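Local coordinates for protein SG7.AF (Anopheles freeborni, PDB 6XL7) that inhibits the alternative pathway of host complement as a mosquito salivary protein, blocking the activated C3-convertase C3bBb while leaving the classical pathway untouched, at residues 26-31 / 94-99; 57-62 / 112-117. All blocks are in the same frame, centred on the assembly; numbering follows the deposited sequence.

Overall arrangement
SG7.AF is a compact, mainly helical chain, and its two contacts illustrate how different chemistry can tie the same helix at both ends. Interaction 1 joins helix 23-46 to the early turns of helix 89-113 through a tyrosine-to-backbone hydrogen bond and a weak lysine-serine one; interaction 2 joins the first turns of helix 56-77 to the last turn of helix 89-113 and the residues beyond it, through a disulfide. Their centres lie 24 Å apart on opposite sides of the chain's centre, with nearest atoms about 10 Å apart. Along the sequence the segments alternate, 26-31, 57-62, 94-99, 112-117, so the connections interlock; helix 56-77, bonded at interaction 2, also runs along the interaction 1 end of helix 89-113.

Interaction 1 (26-31 / 94-99); sequences LQSAKF and AAKPSY
Y99 reaches across from helix 94-99 to put its hydroxyl on the backbone of helix 26-31, where OH donates a 2.8 Å hydrogen bond to A29 O. The approach is bent, with a C=O...donor angle of 117° and the donor moderately tilted from the carbonyl plane. With CG anti to the backbone N (chi1 174°), the ring extends toward the other helix and brings A29 O to its edge. The axes of the two segments are 11.0 Å apart at closest approach, inclined by 14°, so it is the long side chains of Y99 and K96 that make the polar links across the gap.

The second polar contact is weaker. K96 runs out as an extended chain, and its NZ gives a weak 3.4 Å hydrogen bond to S28 OG; the F31 ring lies obliquely to this amine. S28 and F31 are each modelled in two conformers, and both contacts are doubtful beyond the one described.

Carbon contact is slight, Y99 CE2 lying 3.8 Å from A29 CA. F73 of helix 56-77 stacks with the Y99 ring, and V69 and K70 also touch that tyrosine. Two nearly parallel helices bridged by long side chains, with a third helix packed against the bridging residue, form a helical-bundle contact.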
# COMPACT_ATOMS: atom_id res chain seq x y z
N LEU A 26 -3.52 5.18 12.20
CA LEU A 26 -2.98 3.87 11.84
C LEU A 26 -4.05 2.95 11.29
O LEU A 26 -3.81 2.21 10.32
CB LEU A 26 -2.31 3.23 13.06
CG LEU A 26 -0.95 3.80 13.45
CD1 LEU A 26 -0.55 3.24 14.81
CD2 LEU A 26 0.10 3.46 12.40
N GLN A 27 -5.25 2.97 11.89
CA GLN A 27 -6.33 2.12 11.40
C GLN A 27 -6.70 2.46 9.96
O GLN A 27 -6.88 1.57 9.13
CB GLN A 27 -7.55 2.24 12.33
CG GLN A 27 -7.32 1.60 13.69
CD GLN A 27 -8.32 2.05 14.73
OE1 GLN A 27 -9.32 2.71 14.41
NE2 GLN A 27 -8.06 1.71 15.99
N SER A 28 -6.79 3.75 9.64
CA SER A 28 -7.11 4.14 8.27
C SER A 28 -5.95 3.85 7.33
O SER A 28 -6.17 3.40 6.19
CB SER A 28 -7.49 5.63 8.20
OG SER A 28 -8.82 5.82 8.63
N ALA A 29 -4.72 4.09 7.77
CA ALA A 29 -3.57 3.82 6.91
C ALA A 29 -3.47 2.34 6.57
O ALA A 29 -3.29 1.96 5.41
CB ALA A 29 -2.29 4.30 7.58
N LYS A 30 -3.64 1.48 7.58
CA LYS A 30 -3.57 0.04 7.36
C LYS A 30 -4.74 -0.45 6.51
O LYS A 30 -4.55 -1.28 5.61
CB LYS A 30 -3.50 -0.70 8.69
CG LYS A 30 -2.20 -0.47 9.43
CD LYS A 30 -2.25 -1.06 10.84
CE LYS A 30 -1.00 -0.71 11.63
NZ LYS A 30 -1.08 -1.17 13.04
N PHE A 31 -5.95 0.06 6.77
CA PHE A 31 -7.10 -0.34 5.96
C PHE A 31 -6.89 -0.00 4.50
O PHE A 31 -7.24 -0.78 3.61
CB PHE A 31 -8.38 0.35 6.46
CG PHE A 31 -9.48 0.39 5.43
CD1 PHE A 31 -10.26 -0.74 5.19
CD2 PHE A 31 -9.72 1.53 4.69
CE1 PHE A 31 -11.25 -0.72 4.24
CE2 PHE A 31 -10.72 1.56 3.73
CZ PHE A 31 -11.49 0.44 3.51
N ALA A 94 -10.36 14.41 5.54
CA ALA A 94 -10.10 15.27 4.39
C ALA A 94 -8.96 14.75 3.53
O ALA A 94 -8.89 15.06 2.34
CB ALA A 94 -9.80 16.70 4.87
N ALA A 95 -8.04 13.97 4.12
CA ALA A 95 -6.88 13.45 3.39
C ALA A 95 -7.07 12.02 2.92
O ALA A 95 -6.29 11.56 2.07
CB ALA A 95 -5.63 13.53 4.28
N LYS A 96 -8.07 11.31 3.44
CA LYS A 96 -8.23 9.89 3.17
C LYS A 96 -8.62 9.56 1.74
O LYS A 96 -8.05 8.61 1.17
CB LYS A 96 -9.19 9.26 4.18
CG LYS A 96 -9.30 7.74 4.08
CD LYS A 96 -10.21 7.21 5.18
CE LYS A 96 -10.36 5.70 5.11
NZ LYS A 96 -11.16 5.19 6.26
N PRO A 97 -9.55 10.28 1.09
CA PRO A 97 -9.91 9.88 -0.29
C PRO A 97 -8.74 9.92 -1.26
O PRO A 97 -8.60 9.02 -2.10
CB PRO A 97 -11.04 10.85 -0.65
CG PRO A 97 -11.65 11.21 0.69
CD PRO A 97 -10.48 11.29 1.62
N SER A 98 -7.89 10.94 -1.16
CA SER A 98 -6.75 10.99 -2.08
C SER A 98 -5.72 9.91 -1.76
O SER A 98 -5.06 9.40 -2.67
CB SER A 98 -6.12 12.38 -2.11
OG SER A 98 -5.65 12.78 -0.85
N TYR A 99 -5.61 9.52 -0.48
CA TYR A 99 -4.77 8.39 -0.10
C TYR A 99 -5.25 7.12 -0.78
O TYR A 99 -4.47 6.41 -1.43
CB TYR A 99 -4.82 8.24 1.42
CG TYR A 99 -4.12 7.04 2.00
CD1 TYR A 99 -2.75 6.86 1.82
CD2 TYR A 99 -4.82 6.11 2.77
CE1 TYR A 99 -2.10 5.77 2.38
CE2 TYR A 99 -4.18 5.02 3.33
CZ TYR A 99 -2.82 4.86 3.13
OH TYR A 99 -2.14 3.78 3.67

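Interaction 2 (57-62 / 112-117); sequences TCLDRM and KCLTTR. With SO4 (sulfate ion), chain E.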
# COMPACT_ATOMS: atom_id res chain seq x y z
N THR A 57 11.94 -5.90 -9.19
CA THR A 57 11.92 -4.44 -9.34
C THR A 57 10.50 -3.91 -9.23
O THR A 57 10.28 -2.85 -8.63
CB THR A 57 12.58 -4.00 -10.65
OG1 THR A 57 11.90 -4.57 -11.77
CG2 THR A 57 14.04 -4.43 -10.69
N CYS A 58 9.52 -4.64 -9.76
CA CYS A 58 8.13 -4.22 -9.63
C CYS A 58 7.71 -4.20 -8.16
O CYS A 58 7.09 -3.24 -7.69
CB CYS A 58 7.25 -5.20 -10.41
SG CYS A 58 5.49 -4.80 -10.43
N LEU A 59 8.06 -5.26 -7.42
CA LEU A 59 7.70 -5.33 -6.01
C LEU A 59 8.37 -4.22 -5.21
O LEU A 59 7.74 -3.58 -4.37
CB LEU A 59 8.07 -6.71 -5.46
CG LEU A 59 7.29 -7.88 -6.05
CD1 LEU A 59 7.98 -9.19 -5.69
CD2 LEU A 59 5.86 -7.87 -5.54
N ASP A 60 9.65 -3.96 -5.49
CA ASP A 60 10.38 -2.92 -4.77
C ASP A 60 9.76 -1.55 -5.01
O ASP A 60 9.66 -0.74 -4.08
CB ASP A 60 11.84 -2.90 -5.24
CG ASP A 60 12.64 -4.10 -4.74
OD1 ASP A 60 12.14 -4.86 -3.89
OD2 ASP A 60 13.79 -4.28 -5.22
N ARG A 61 9.35 -1.27 -6.25
CA ARG A 61 8.70 0.01 -6.55
C ARG A 61 7.37 0.14 -5.83
O ARG A 61 7.00 1.24 -5.42
CB ARG A 61 8.49 0.18 -8.05
CG ARG A 61 9.75 0.44 -8.83
CD ARG A 61 9.44 0.93 -10.24
NE ARG A 61 8.71 -0.06 -11.02
CZ ARG A 61 9.28 -1.00 -11.77
NH1 ARG A 61 10.60 -1.08 -11.84
NH2 ARG A 61 8.53 -1.85 -12.45
N MET A 62 6.63 -0.96 -5.68
CA MET A 62 5.40 -0.86 -4.91
C MET A 62 5.68 -0.41 -3.49
O MET A 62 4.95 0.43 -2.95
CB MET A 62 4.68 -2.20 -4.90
CG MET A 62 3.33 -2.09 -4.22
SD MET A 62 2.47 -3.65 -3.95
CE MET A 62 3.37 -4.27 -2.53
N LYS A 112 0.59 -4.30 -13.78
CA LYS A 112 1.20 -4.33 -15.11
C LYS A 112 2.61 -4.91 -15.11
O LYS A 112 3.04 -5.48 -16.12
CB LYS A 112 1.21 -2.92 -15.73
CG LYS A 112 -0.16 -2.38 -16.13
CD LYS A 112 -0.03 -0.98 -16.72
CE LYS A 112 -1.36 -0.47 -17.26
NZ LYS A 112 -2.40 -0.38 -16.19
N CYS A 113 3.34 -4.78 -14.00
CA CYS A 113 4.75 -5.18 -13.97
C CYS A 113 5.01 -6.43 -13.15
O CYS A 113 6.18 -6.84 -13.03
CB CYS A 113 5.65 -4.03 -13.49
SG CYS A 113 5.35 -3.28 -11.81
N LEU A 114 3.98 -7.07 -12.60
CA LEU A 114 4.18 -8.06 -11.55
C LEU A 114 4.96 -9.28 -12.03
O LEU A 114 5.82 -9.79 -11.31
CB LEU A 114 2.83 -8.50 -10.97
CG LEU A 114 2.50 -8.10 -9.54
CD1 LEU A 114 1.21 -8.78 -9.13
CD2 LEU A 114 3.63 -8.45 -8.59
N THR A 115 4.68 -9.78 -13.23
CA THR A 115 5.33 -11.00 -13.71
C THR A 115 6.44 -10.69 -14.71
O THR A 115 6.44 -9.66 -15.39
CB THR A 115 4.32 -11.97 -14.33
OG1 THR A 115 3.74 -11.39 -15.50
CG2 THR A 115 3.22 -12.31 -13.34
N THR A 116 7.38 -11.62 -14.80
CA THR A 116 8.52 -11.50 -15.71
C THR A 116 8.84 -12.88 -16.29
O THR A 116 8.15 -13.86 -16.01
CB THR A 116 9.70 -10.83 -14.99
OG1 THR A 116 10.71 -10.50 -15.95
CG2 THR A 116 10.28 -11.73 -13.91
N ARG A 117 9.88 -12.96 -17.11
CA ARG A 117 10.26 -14.23 -17.70
C ARG A 117 11.12 -15.04 -16.74
O ARG A 117 11.76 -14.51 -15.83
CB ARG A 117 11.17 -14.03 -18.91
CG ARG A 117 10.70 -13.12 -19.98
CD ARG A 117 11.80 -13.02 -21.01
NE ARG A 117 11.38 -12.31 -22.20
CZ ARG A 117 12.13 -12.18 -23.28
NH1 ARG A 117 13.34 -12.73 -23.31
NH2 ARG A 117 11.67 -11.52 -24.33
S SO4 E . 13.18 -8.05 -12.55
O1 SO4 E . 14.37 -7.73 -13.34
O2 SO4 E . 12.00 -7.54 -13.25
O3 SO4 E . 13.08 -9.50 -12.42
O4 SO4 E . 13.31 -7.45 -11.23
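The backbones of helix 57-62 and segment 112-117 draw together at C58 and C113, whose CA atoms are 5.6 Å apart, near the C-terminal end of helix 89-113. A disulfide closes this gap, C58 SG to C113 SG at 2.1 Å with a chi3 of 71°. The first torsion of C58 sets SG anti to the backbone N (chi1 -177°), which directs the sulfur off its helix and across to C113.

Other side chains flank the bridge. R61 turns the edge of its guanidinium to C113, NH2 lying 3.5 Å from C113 SG. T57 O and C58 CA, on R61's own helix, lie off-centre against one face of the group, which is thus folded back along that helix beside the disulfide. L59 and L114 cross at about a right angle and meet through their CD2 atoms, 3.8 Å apart. At the segment's start, T57 N donates a 2.9 Å hydrogen bond to O4 of a sulfate ion, probably from the crystallisation liquor, which S55 OG also binds.

Around the contact, L59 packs on L8 and T11 of helix 2-13, and L114 on V45 of helix 23-46, while T116 pairs with K53 in the small antiparallel sheet of strands 53-54 and 115-116.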